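Long-range contacts in L-amino acid deaminase (Proteus vulgaris, PDB 5I39), which probably catalyses the FAD-dependent oxidative deamination of L-amino acids, as a membrane-bound flavoprotein of the DAO family of oxidoreductases: residues Q119-P125 against G275-P280; S183-E187 against R286-D290; Q261-I266 against Y293-V299; S269-P273 against F332-K336. All blocks are in the same frame, centred on the assembly; numbering follows the deposited sequence.

Contact 1: Q119-P125 against G275-P280; sequences QGRVEVP and GNVALP. With EDO (1,2-ethanediol), chain I.
Arg121, Val122 and Glu123 pair with Asn276, Val277 and Ala278 as neighbouring parallel strands of the large mixed sheet in this FAD-dependent oxidoreductase. Three backbone bonds hold the ladder: Val122 N to Asn276 O at 2.9 Å, Ala278 N to Val122 O, and Val124 N to Ala278 O; a weaker one from Asn276 N to Gly120 O starts it. Gly120 suits that start, since with its positive phi of 92° and psi of 142° a CB would jam against the preceding carbonyl.

On one face of the sheet Arg121 runs out extended over Asn276, its CD 3.5 Å from Asn276 ND2, with the guanidinium and amide planes nearly perpendicular (83°). The small Ala278 CB lies over one face of that guanidinium. NH1 and NH2 both reach Glu123 OE1, the NH2 bond being 2.8 Å and using the anti lone pair, so an arginine and a glutamate two residues apart on one strand close a salt bridge along the sheet. Arg121 NE and Asn276 ND2 also share Gln82 OE1, and Gln82 belongs to the FAD site, which makes this pair a second shell to the cofactor.

Val122 and Val277 share the other face. Past the paired residues, branched Val124 splits its methyls: CG1 meets Pro280 CD, while CG2 presses unusually close, 3.4 Å, on Leu279 CD2.

At the start of the ladder Gln119 donates through NE2 to Glu287 O, and one water joins its OE1 (2.8 Å) to Asn276 ND2 (3.0 Å).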
# COMPACT_ATOMS: atom_id res chain seq x y z
N GLN A 119 12.52 -8.13 -5.64
CA GLN A 119 12.90 -7.67 -6.97
C GLN A 119 14.20 -6.88 -7.03
O GLN A 119 14.99 -7.07 -7.95
CB GLN A 119 11.76 -6.81 -7.50
CG GLN A 119 12.03 -6.13 -8.83
CD GLN A 119 10.81 -5.41 -9.32
OE1 GLN A 119 10.34 -4.47 -8.68
NE2 GLN A 119 10.26 -5.86 -10.44
N GLY A 120 14.39 -5.96 -6.10
CA GLY A 120 15.53 -5.06 -6.14
C GLY A 120 15.22 -3.77 -6.87
O GLY A 120 14.51 -3.76 -7.89
N ARG A 121 15.76 -2.67 -6.35
CA ARG A 121 15.45 -1.33 -6.84
C ARG A 121 16.72 -0.49 -6.88
O ARG A 121 17.41 -0.37 -5.88
CB ARG A 121 14.43 -0.65 -5.93
CG ARG A 121 14.08 0.78 -6.29
CD ARG A 121 13.03 1.29 -5.32
NE ARG A 121 12.52 2.62 -5.64
CZ ARG A 121 13.12 3.78 -5.33
NH1 ARG A 121 12.54 4.92 -5.68
NH2 ARG A 121 14.28 3.81 -4.68
N VAL A 122 16.98 0.09 -8.05
CA VAL A 122 18.13 0.99 -8.21
C VAL A 122 17.62 2.41 -8.41
O VAL A 122 16.80 2.68 -9.29
CB VAL A 122 19.12 0.57 -9.32
CG1 VAL A 122 19.86 -0.70 -8.93
CG2 VAL A 122 18.45 0.41 -10.68
N GLU A 123 18.10 3.31 -7.56
CA GLU A 123 17.77 4.73 -7.67
C GLU A 123 19.06 5.52 -7.81
O GLU A 123 19.86 5.60 -6.88
CB GLU A 123 16.96 5.24 -6.48
CG GLU A 123 16.61 6.72 -6.64
CD GLU A 123 15.66 7.28 -5.61
OE1 GLU A 123 15.02 6.52 -4.87
OE2 GLU A 123 15.54 8.53 -5.56
N VAL A 124 19.26 6.10 -8.99
CA VAL A 124 20.39 6.99 -9.22
C VAL A 124 20.08 8.34 -8.55
O VAL A 124 19.01 8.90 -8.77
CB VAL A 124 20.66 7.17 -10.73
CG1 VAL A 124 21.69 8.25 -11.00
CG2 VAL A 124 21.10 5.84 -11.34
N PRO A 125 21.01 8.86 -7.72
CA PRO A 125 20.74 10.13 -7.04
C PRO A 125 20.66 11.31 -8.02
O PRO A 125 21.23 11.25 -9.10
CB PRO A 125 21.94 10.29 -6.10
CG PRO A 125 23.02 9.51 -6.75
CD PRO A 125 22.34 8.33 -7.36
N GLY A 275 13.46 -5.55 -13.07
CA GLY A 275 13.66 -4.82 -11.83
C GLY A 275 12.84 -3.56 -11.69
O GLY A 275 11.85 -3.34 -12.40
N ASN A 276 13.28 -2.74 -10.74
CA ASN A 276 12.65 -1.48 -10.37
C ASN A 276 13.75 -0.43 -10.51
O ASN A 276 14.82 -0.56 -9.91
CB ASN A 276 12.13 -1.59 -8.93
CG ASN A 276 11.45 -0.33 -8.43
OD1 ASN A 276 11.61 0.75 -8.98
ND2 ASN A 276 10.70 -0.47 -7.33
N VAL A 277 13.48 0.60 -11.32
CA VAL A 277 14.48 1.60 -11.67
C VAL A 277 13.90 2.99 -11.44
O VAL A 277 12.74 3.25 -11.77
CB VAL A 277 14.91 1.43 -13.14
CG1 VAL A 277 15.75 2.59 -13.64
CG2 VAL A 277 15.67 0.12 -13.31
N ALA A 278 14.72 3.88 -10.89
CA ALA A 278 14.37 5.28 -10.65
C ALA A 278 15.57 6.14 -11.02
O ALA A 278 16.64 6.00 -10.43
CB ALA A 278 13.99 5.49 -9.19
N LEU A 279 15.39 7.01 -12.01
CA LEU A 279 16.49 7.81 -12.55
C LEU A 279 16.15 9.29 -12.59
O LEU A 279 14.97 9.65 -12.71
CB LEU A 279 16.83 7.36 -13.97
CG LEU A 279 17.14 5.88 -14.17
CD1 LEU A 279 17.16 5.52 -15.64
CD2 LEU A 279 18.46 5.53 -13.51
N PRO A 280 17.18 10.16 -12.55
CA PRO A 280 17.00 11.57 -12.88
C PRO A 280 16.28 11.76 -14.21
O PRO A 280 16.39 10.91 -15.09
CB PRO A 280 18.44 12.09 -12.97
CG PRO A 280 19.21 11.22 -12.05
CD PRO A 280 18.58 9.86 -12.19
C1 EDO I . 16.21 10.64 -9.01
O1 EDO I . 17.03 10.54 -7.85
C2 EDO I . 15.39 9.37 -9.14
O2 EDO I . 14.52 9.20 -8.01
O HOH W 1 10.83 -3.24 -6.25
O HOH W 2 11.86 -7.83 -12.08

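Contact 2: S183-E187 against R286-D290; sequences SFDPE and REQAD
Arg286 reaches from the end of strand 283-287 to Ser183 and Asp185, in the loop that leads from strand 182-183 to helix 189-199; both segments border the flavin site of the FAD-dependent oxidoreductase fold. Its chain leaves with CG anti to the backbone N and then bends at chi3 (64°), which swings the guanidinium across to the loop. There NH1 serves two acceptors: Ser183 OG at 2.8 Å, and Asp185 OD1 at 2.9 Å in a salt bridge close to the guanidinium plane. Phe184 O sits over one face of the group, offset toward its rim. NH2 donates to the carbonyl of Tyr80, an FAD-binding residue, so a long, branched cation suits a place where several oxygens converge.

Asp185 sends its carboxylate back beside its own backbone N (chi1 -55°), and the two oxygens divide their work. While OD1 takes the arginine, OD2 accepts from Ala289 N through its syn lone pair and also forms a salt bridge with Arg23. Two cationic partners would probably favour the ionised acid.

Gln288 lays its side-chain amide roughly flat against the Asp185 carboxylate, the planes 27° apart and stacked. The side chains of Pro186 and Gln288 cross at about a right angle. Ala289 brings a small methyl beside the same carboxylate, its CB 3.4 Å from Asp185 OD2.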
# COMPACT_ATOMS: atom_id res chain seq x y z
N SER A 183 7.96 -6.02 -5.03
CA SER A 183 7.08 -5.67 -6.13
C SER A 183 5.76 -6.40 -5.93
O SER A 183 5.77 -7.57 -5.58
CB SER A 183 7.71 -6.12 -7.44
OG SER A 183 6.84 -5.95 -8.54
N PHE A 184 4.65 -5.70 -6.15
CA PHE A 184 3.32 -6.33 -6.17
C PHE A 184 2.48 -5.61 -7.21
O PHE A 184 2.66 -4.42 -7.45
CB PHE A 184 2.61 -6.42 -4.79
CG PHE A 184 2.95 -5.32 -3.80
CD1 PHE A 184 3.14 -3.99 -4.18
CD2 PHE A 184 3.02 -5.62 -2.43
CE1 PHE A 184 3.45 -3.01 -3.25
CE2 PHE A 184 3.31 -4.64 -1.50
CZ PHE A 184 3.53 -3.34 -1.91
N ASP A 185 1.56 -6.35 -7.83
CA ASP A 185 0.83 -5.84 -8.99
C ASP A 185 -0.60 -5.50 -8.58
O ASP A 185 -1.30 -6.35 -8.01
CB ASP A 185 0.82 -6.87 -10.12
CG ASP A 185 2.21 -7.34 -10.53
OD1 ASP A 185 3.22 -6.69 -10.18
OD2 ASP A 185 2.29 -8.39 -11.20
N PRO A 186 -1.07 -4.28 -8.90
CA PRO A 186 -2.39 -3.86 -8.41
C PRO A 186 -3.59 -4.57 -9.04
O PRO A 186 -4.69 -4.49 -8.49
CB PRO A 186 -2.40 -2.36 -8.72
CG PRO A 186 -1.50 -2.22 -9.89
CD PRO A 186 -0.40 -3.20 -9.65
N GLU A 187 -3.38 -5.29 -10.13
CA GLU A 187 -4.45 -6.08 -10.72
C GLU A 187 -4.71 -7.37 -9.94
O GLU A 187 -5.72 -8.04 -10.20
CB GLU A 187 -4.13 -6.43 -12.17
CG GLU A 187 -3.97 -5.21 -13.08
CD GLU A 187 -2.66 -4.46 -12.92
OE1 GLU A 187 -1.63 -5.10 -12.58
OE2 GLU A 187 -2.66 -3.23 -13.13
N ARG A 286 8.89 -0.43 -13.21
CA ARG A 286 8.89 -1.62 -12.36
C ARG A 286 8.31 -2.78 -13.15
O ARG A 286 7.17 -2.71 -13.61
CB ARG A 286 8.04 -1.38 -11.12
CG ARG A 286 7.88 -2.62 -10.25
CD ARG A 286 6.88 -2.41 -9.14
NE ARG A 286 5.52 -2.18 -9.63
CZ ARG A 286 4.67 -3.12 -10.03
NH1 ARG A 286 5.00 -4.41 -10.06
NH2 ARG A 286 3.46 -2.75 -10.42
N GLU A 287 9.07 -3.86 -13.28
CA GLU A 287 8.56 -5.06 -13.94
C GLU A 287 7.52 -5.75 -13.06
O GLU A 287 7.76 -6.00 -11.88
CB GLU A 287 9.68 -6.04 -14.26
CG GLU A 287 9.22 -7.13 -15.21
CD GLU A 287 10.26 -8.18 -15.50
OE1 GLU A 287 11.27 -8.27 -14.78
OE2 GLU A 287 10.05 -8.94 -16.47
N GLN A 288 6.38 -6.06 -13.66
CA GLN A 288 5.32 -6.84 -13.01
C GLN A 288 5.61 -8.33 -13.12
O GLN A 288 6.49 -8.76 -13.86
CB GLN A 288 3.97 -6.52 -13.65
CG GLN A 288 3.57 -5.06 -13.54
CD GLN A 288 2.08 -4.91 -13.32
OE1 GLN A 288 1.26 -5.37 -14.12
NE2 GLN A 288 1.71 -4.28 -12.24
N ALA A 289 4.84 -9.13 -12.39
CA ALA A 289 5.08 -10.57 -12.32
C ALA A 289 4.88 -11.28 -13.66
O ALA A 289 5.46 -12.35 -13.88
CB ALA A 289 4.20 -11.20 -11.25
N ASP A 290 4.08 -10.68 -14.55
CA ASP A 290 3.85 -11.22 -15.89
C ASP A 290 4.74 -10.62 -16.99
O ASP A 290 4.52 -10.89 -18.16
CB ASP A 290 2.37 -11.07 -16.27
CG ASP A 290 1.93 -9.62 -16.43
OD1 ASP A 290 2.72 -8.70 -16.12
OD2 ASP A 290 0.78 -9.40 -16.87

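Contact 3: Q261-I266 against Y293-V299; sequences QSQQLI and YATSPRV. With FAD (flavin-adenine dinucleotide), chain B; EDO (1,2-ethanediol), chain K.
Gln264 and Ile266 face Thr295 and Tyr293 as hydrogen-bonded pairs of an antiparallel ladder, with Leu265 and Ala294 forming the non-hydrogen-bonded pair between them. Four backbone bonds close it; Ile266 N to Tyr293 O (2.9 Å) and Tyr293 N to Ile266 O are nearly straight at 172° and 174°.

Apolar contact follows the same register. Beta-branched Ile266 and Thr295 suit a strand: Ile266 sets CG1 between its backbone N and carbonyl carbon (chi1 66°), where it meets Tyr293 CB at 3.9 Å, and Thr295 CG2 touches Gln264 CB.

Polar side chains and water extend the pairing. One water donates to both Gln264 OE1 (2.8 Å) and Thr295 OG1 (2.9 Å), whose main partners are Gln343 for the glutamine NE2 and Phe284 O for the threonine. Beyond the ladder, Ser296 OG comes within 2.7 Å of Ser262 O, and a second water links Ser262 N to Arg298 O.

Gln261, extended, makes a weak bond from NE2 to Val299 O, while the same NE2 lies 3.5 Å from FAD C6. With Gln263 beside the C7M methyl, this end of the antiparallel pair lines the flavin pocket at the benzenoid edge of the isoalloxazine.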
# COMPACT_ATOMS: atom_id res chain seq x y z
N GLN A 261 -1.92 11.03 -8.09
CA GLN A 261 -0.79 10.46 -8.82
C GLN A 261 -1.30 9.65 -10.00
O GLN A 261 -2.30 8.94 -9.88
CB GLN A 261 0.03 9.60 -7.86
CG GLN A 261 1.33 9.04 -8.41
CD GLN A 261 2.25 8.57 -7.29
OE1 GLN A 261 2.76 9.37 -6.51
NE2 GLN A 261 2.44 7.26 -7.18
N SER A 262 -0.61 9.79 -11.13
CA SER A 262 -0.94 9.04 -12.35
C SER A 262 -0.07 7.79 -12.46
O SER A 262 1.03 7.74 -11.91
CB SER A 262 -0.76 9.92 -13.59
OG SER A 262 -1.78 10.90 -13.67
N GLN A 263 -0.59 6.80 -13.18
CA GLN A 263 0.08 5.52 -13.39
C GLN A 263 -0.17 5.02 -14.80
O GLN A 263 -1.21 5.30 -15.39
CB GLN A 263 -0.47 4.47 -12.41
CG GLN A 263 -0.25 4.77 -10.95
CD GLN A 263 1.22 4.88 -10.56
OE1 GLN A 263 2.11 4.32 -11.20
NE2 GLN A 263 1.47 5.59 -9.50
N GLN A 264 0.81 4.28 -15.32
CA GLN A 264 0.73 3.68 -16.64
C GLN A 264 1.20 2.24 -16.58
O GLN A 264 1.97 1.87 -15.69
CB GLN A 264 1.60 4.45 -17.63
CG GLN A 264 1.20 5.90 -17.79
CD GLN A 264 2.27 6.73 -18.48
OE1 GLN A 264 3.42 6.76 -18.04
NE2 GLN A 264 1.90 7.42 -19.55
N LEU A 265 0.72 1.43 -17.51
CA LEU A 265 1.14 0.04 -17.65
C LEU A 265 1.43 -0.20 -19.12
O LEU A 265 0.57 0.07 -19.96
CB LEU A 265 0.06 -0.92 -17.14
CG LEU A 265 0.41 -2.41 -17.19
CD1 LEU A 265 1.55 -2.74 -16.25
CD2 LEU A 265 -0.81 -3.27 -16.87
N ILE A 266 2.62 -0.70 -19.42
CA ILE A 266 3.03 -0.99 -20.79
C ILE A 266 3.43 -2.45 -20.94
O ILE A 266 3.79 -3.11 -19.96
CB ILE A 266 4.16 -0.04 -21.28
CG1 ILE A 266 5.47 -0.26 -20.50
CG2 ILE A 266 3.70 1.41 -21.19
CD1 ILE A 266 6.66 0.52 -21.04
N TYR A 293 5.26 -3.80 -17.60
CA TYR A 293 5.97 -2.79 -16.83
C TYR A 293 5.07 -1.65 -16.39
O TYR A 293 4.43 -0.99 -17.22
CB TYR A 293 7.14 -2.21 -17.63
CG TYR A 293 8.36 -3.09 -17.62
CD1 TYR A 293 8.43 -4.22 -18.43
CD2 TYR A 293 9.45 -2.81 -16.80
CE1 TYR A 293 9.54 -5.05 -18.43
CE2 TYR A 293 10.57 -3.63 -16.79
CZ TYR A 293 10.61 -4.75 -17.60
OH TYR A 293 11.73 -5.55 -17.59
N ALA A 294 5.04 -1.42 -15.08
CA ALA A 294 4.44 -0.23 -14.51
C ALA A 294 5.41 0.93 -14.69
O ALA A 294 6.62 0.77 -14.55
CB ALA A 294 4.15 -0.46 -13.04
N THR A 295 4.87 2.10 -15.01
CA THR A 295 5.67 3.32 -15.15
C THR A 295 4.78 4.54 -14.92
O THR A 295 3.56 4.44 -14.95
CB THR A 295 6.35 3.40 -16.54
OG1 THR A 295 7.14 4.59 -16.63
CG2 THR A 295 5.33 3.38 -17.67
N SER A 296 5.40 5.69 -14.72
CA SER A 296 4.68 6.96 -14.53
C SER A 296 5.67 8.11 -14.53
O SER A 296 6.81 7.91 -14.16
CB SER A 296 3.92 6.93 -13.20
OG SER A 296 3.50 8.22 -12.79
N PRO A 297 5.23 9.33 -14.92
CA PRO A 297 6.14 10.48 -14.79
C PRO A 297 6.52 10.85 -13.35
O PRO A 297 7.54 11.52 -13.15
CB PRO A 297 5.35 11.63 -15.45
CG PRO A 297 3.92 11.19 -15.42
CD PRO A 297 3.96 9.70 -15.58
N ARG A 298 5.71 10.45 -12.37
CA ARG A 298 6.02 10.67 -10.96
C ARG A 298 5.32 9.61 -10.11
O ARG A 298 4.10 9.46 -10.19
CB ARG A 298 5.57 12.07 -10.53
CG ARG A 298 6.07 12.49 -9.16
CD ARG A 298 5.46 13.81 -8.70
NE ARG A 298 5.98 14.96 -9.45
CZ ARG A 298 7.04 15.71 -9.12
NH1 ARG A 298 7.77 15.45 -8.03
NH2 ARG A 298 7.39 16.73 -9.90
N VAL A 299 6.10 8.88 -9.31
CA VAL A 299 5.58 7.77 -8.48
C VAL A 299 5.65 7.98 -6.97
O VAL A 299 5.13 7.14 -6.22
CB VAL A 299 6.25 6.41 -8.84
CG1 VAL A 299 5.91 6.01 -10.26
CG2 VAL A 299 7.77 6.45 -8.63
PA FAD B . -8.48 2.02 -0.04
O1A FAD B . -8.87 3.27 -0.84
O2A FAD B . -7.86 0.92 -0.88
O5B FAD B . -9.74 1.36 0.67
C5B FAD B . -10.62 2.09 1.51
C4B FAD B . -12.00 1.51 1.25
O4B FAD B . -12.93 2.09 2.19
C3B FAD B . -12.51 1.86 -0.15
O3B FAD B . -12.73 0.66 -0.89
C2B FAD B . -13.79 2.66 0.15
O2B FAD B . -14.82 2.47 -0.83
C1B FAD B . -14.17 2.18 1.53
N9A FAD B . -14.99 3.10 2.32
C8A FAD B . -14.75 4.38 2.56
N7A FAD B . -15.67 4.92 3.37
C5A FAD B . -16.52 3.94 3.64
C6A FAD B . -17.74 3.80 4.43
N6A FAD B . -18.24 4.86 5.10
N1A FAD B . -18.35 2.60 4.48
C2A FAD B . -17.85 1.53 3.84
N3A FAD B . -16.75 1.58 3.07
C4A FAD B . -16.08 2.74 2.97
N1 FAD B . 1.71 2.06 -1.61
C2 FAD B . 2.81 1.29 -1.65
O2 FAD B . 3.11 0.66 -0.62
N3 FAD B . 3.56 1.21 -2.77
C4 FAD B . 3.31 1.89 -3.90
O4 FAD B . 4.02 1.76 -4.89
C4X FAD B . 2.14 2.78 -3.94
N5 FAD B . 1.82 3.55 -5.00
C5X FAD B . 0.65 4.20 -5.04
C6 FAD B . 0.20 4.82 -6.20
C7 FAD B . -1.04 5.44 -6.27
C7M FAD B . -1.53 6.07 -7.56
C8 FAD B . -1.91 5.47 -5.08
C8M FAD B . -3.28 6.09 -5.11
C9 FAD B . -1.45 4.86 -3.91
C9A FAD B . -0.21 4.24 -3.84
N10 FAD B . 0.25 3.63 -2.66
C10 FAD B . 1.36 2.79 -2.69
C1' FAD B . -0.51 3.71 -1.43
C2' FAD B . -1.45 2.58 -1.22
O2' FAD B . -2.08 2.26 -2.46
C3' FAD B . -2.46 3.02 -0.17
O3' FAD B . -1.80 3.56 1.00
C4' FAD B . -3.36 1.90 0.30
O4' FAD B . -3.94 1.22 -0.83
C5' FAD B . -4.46 2.46 1.18
O5' FAD B . -5.29 1.36 1.54
P FAD B . -6.70 1.67 2.28
O1P FAD B . -7.32 0.34 2.59
O2P FAD B . -6.48 2.68 3.39
O3P FAD B . -7.53 2.50 1.16
C1 EDO K . 3.21 6.20 -3.29
O1 EDO K . 3.93 5.08 -2.74
C2 EDO K . 3.74 7.51 -2.72
O2 EDO K . 3.29 8.62 -3.50
O HOH W 3 1.95 11.00 -11.54
O HOH W 4 6.21 6.94 -17.96

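Contact 4: S269-P273 against F332-K336; sequences SPTAP and FPAFK
Ser269 OG is held from two directions: it donates to Ala334 O at 2.8 Å and accepts from Thr271 N at 3.2 Å. The second bond makes an ST turn, set within a type I beta turn from Ser269 to Ala272 whose corner is occupied by Pro270, a ring well suited to that turn position. With OG anti to the backbone N (chi1 159°), the hydroxyl can bridge its own turn and the short 3-10 segment 333-335. It approaches the Ala334 carbonyl from 32° outside the carbonyl plane.

Alanine fits opposite the turn because its lone methyl can slip in close: Ala334 CB is 3.3 Å from Thr271 OG1 and also abuts the Thr271 carbonyl. Past the turn, toward Pro273, the contact becomes apolar. Ala272 CB meets Phe335 CE1 at 3.8 Å, and the Pro273 ring crosses both aromatics, CG against Phe332 CE1 and CD against Phe335 CZ.

Both phenylalanine rings also meet Phe285 of strand 283-287 edge to face, and Phe335 meets Tyr293 of strand 293-295 likewise. The contact thus joins the loop between strands 257-266 and 276-279 to the turn between helix 318-331 and strand 340-350, with its aromatic side set against the large sheet.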
# COMPACT_ATOMS: atom_id res chain seq x y z
N SER A 269 9.16 -6.59 -22.99
CA SER A 269 10.14 -6.68 -24.06
C SER A 269 11.19 -7.73 -23.69
O SER A 269 11.59 -7.78 -22.53
CB SER A 269 10.80 -5.31 -24.25
OG SER A 269 12.04 -5.40 -24.91
N PRO A 270 11.65 -8.56 -24.66
CA PRO A 270 12.70 -9.53 -24.34
C PRO A 270 14.04 -8.91 -23.93
O PRO A 270 14.86 -9.58 -23.30
CB PRO A 270 12.84 -10.34 -25.64
CG PRO A 270 12.33 -9.46 -26.71
CD PRO A 270 11.27 -8.60 -26.09
N THR A 271 14.27 -7.64 -24.28
CA THR A 271 15.50 -6.92 -23.94
C THR A 271 15.36 -5.89 -22.82
O THR A 271 16.33 -5.20 -22.49
CB THR A 271 16.09 -6.22 -25.19
OG1 THR A 271 15.12 -5.32 -25.73
CG2 THR A 271 16.48 -7.25 -26.25
N ALA A 272 14.17 -5.78 -22.22
CA ALA A 272 13.97 -4.90 -21.06
C ALA A 272 14.85 -5.38 -19.89
O ALA A 272 15.13 -6.57 -19.78
CB ALA A 272 12.51 -4.87 -20.65
N PRO A 273 15.28 -4.45 -19.02
CA PRO A 273 16.28 -4.82 -18.01
C PRO A 273 15.75 -5.53 -16.76
O PRO A 273 16.55 -6.01 -15.96
CB PRO A 273 16.88 -3.47 -17.61
CG PRO A 273 15.76 -2.51 -17.79
CD PRO A 273 14.95 -3.01 -18.95
N PHE A 332 15.64 3.81 -22.46
CA PHE A 332 15.67 2.35 -22.61
C PHE A 332 14.94 1.96 -23.90
O PHE A 332 13.74 1.68 -23.87
CB PHE A 332 15.02 1.68 -21.39
CG PHE A 332 15.89 1.67 -20.17
CD1 PHE A 332 16.82 0.66 -19.98
CD2 PHE A 332 15.80 2.68 -19.22
CE1 PHE A 332 17.64 0.65 -18.85
CE2 PHE A 332 16.61 2.68 -18.10
CZ PHE A 332 17.53 1.66 -17.92
N PRO A 333 15.68 1.94 -25.03
CA PRO A 333 15.09 1.56 -26.32
C PRO A 333 14.46 0.16 -26.37
O PRO A 333 13.68 -0.12 -27.27
CB PRO A 333 16.28 1.66 -27.29
CG PRO A 333 17.18 2.67 -26.67
CD PRO A 333 17.06 2.43 -25.19
N ALA A 334 14.78 -0.69 -25.39
CA ALA A 334 14.05 -1.95 -25.19
C ALA A 334 12.53 -1.78 -25.13
O ALA A 334 11.80 -2.70 -25.48
CB ALA A 334 14.54 -2.64 -23.93
N PHE A 335 12.05 -0.61 -24.68
CA PHE A 335 10.61 -0.32 -24.61
C PHE A 335 10.02 0.33 -25.87
O PHE A 335 8.83 0.63 -25.89
CB PHE A 335 10.31 0.58 -23.40
CG PHE A 335 10.67 -0.02 -22.08
CD1 PHE A 335 10.03 -1.17 -21.62
CD2 PHE A 335 11.65 0.56 -21.27
CE1 PHE A 335 10.36 -1.72 -20.39
CE2 PHE A 335 11.98 0.01 -20.04
CZ PHE A 335 11.33 -1.13 -19.60
N LYS A 336 10.83 0.54 -26.91
CA LYS A 336 10.38 1.27 -28.11
C LYS A 336 9.09 0.73 -28.73
O LYS A 336 8.23 1.51 -29.14
CB LYS A 336 11.50 1.30 -29.16
CG LYS A 336 11.18 2.08 -30.44
CD LYS A 336 10.88 3.54 -30.16
CE LYS A 336 10.69 4.32 -31.45
NZ LYS A 336 10.63 5.77 -31.20

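Contacts 1, 2 and 3 all reach the large mixed sheet, where strands 276-279, 283-287 and 293-295 lie next to one another in chain order; contact 4 joins loops at its margin. Along the chain every pair of contacts alternates its segments: the early segments 119-125 and 183-187 pack on 275-280 and 286-290, while contacts 3 and 4 join parts of the later chain. Centres lie 12 Å apart for contacts 2 and 3, and up to 17 Å for contacts 2 and 4. Contacts 1 and 4 meet through Leu279 and Phe332, and contacts 3 and 4 through Tyr293 and Phe335. Contacts 2 and 3 approach the flavin, contact 4 lies farthest out, and the sheet connects them.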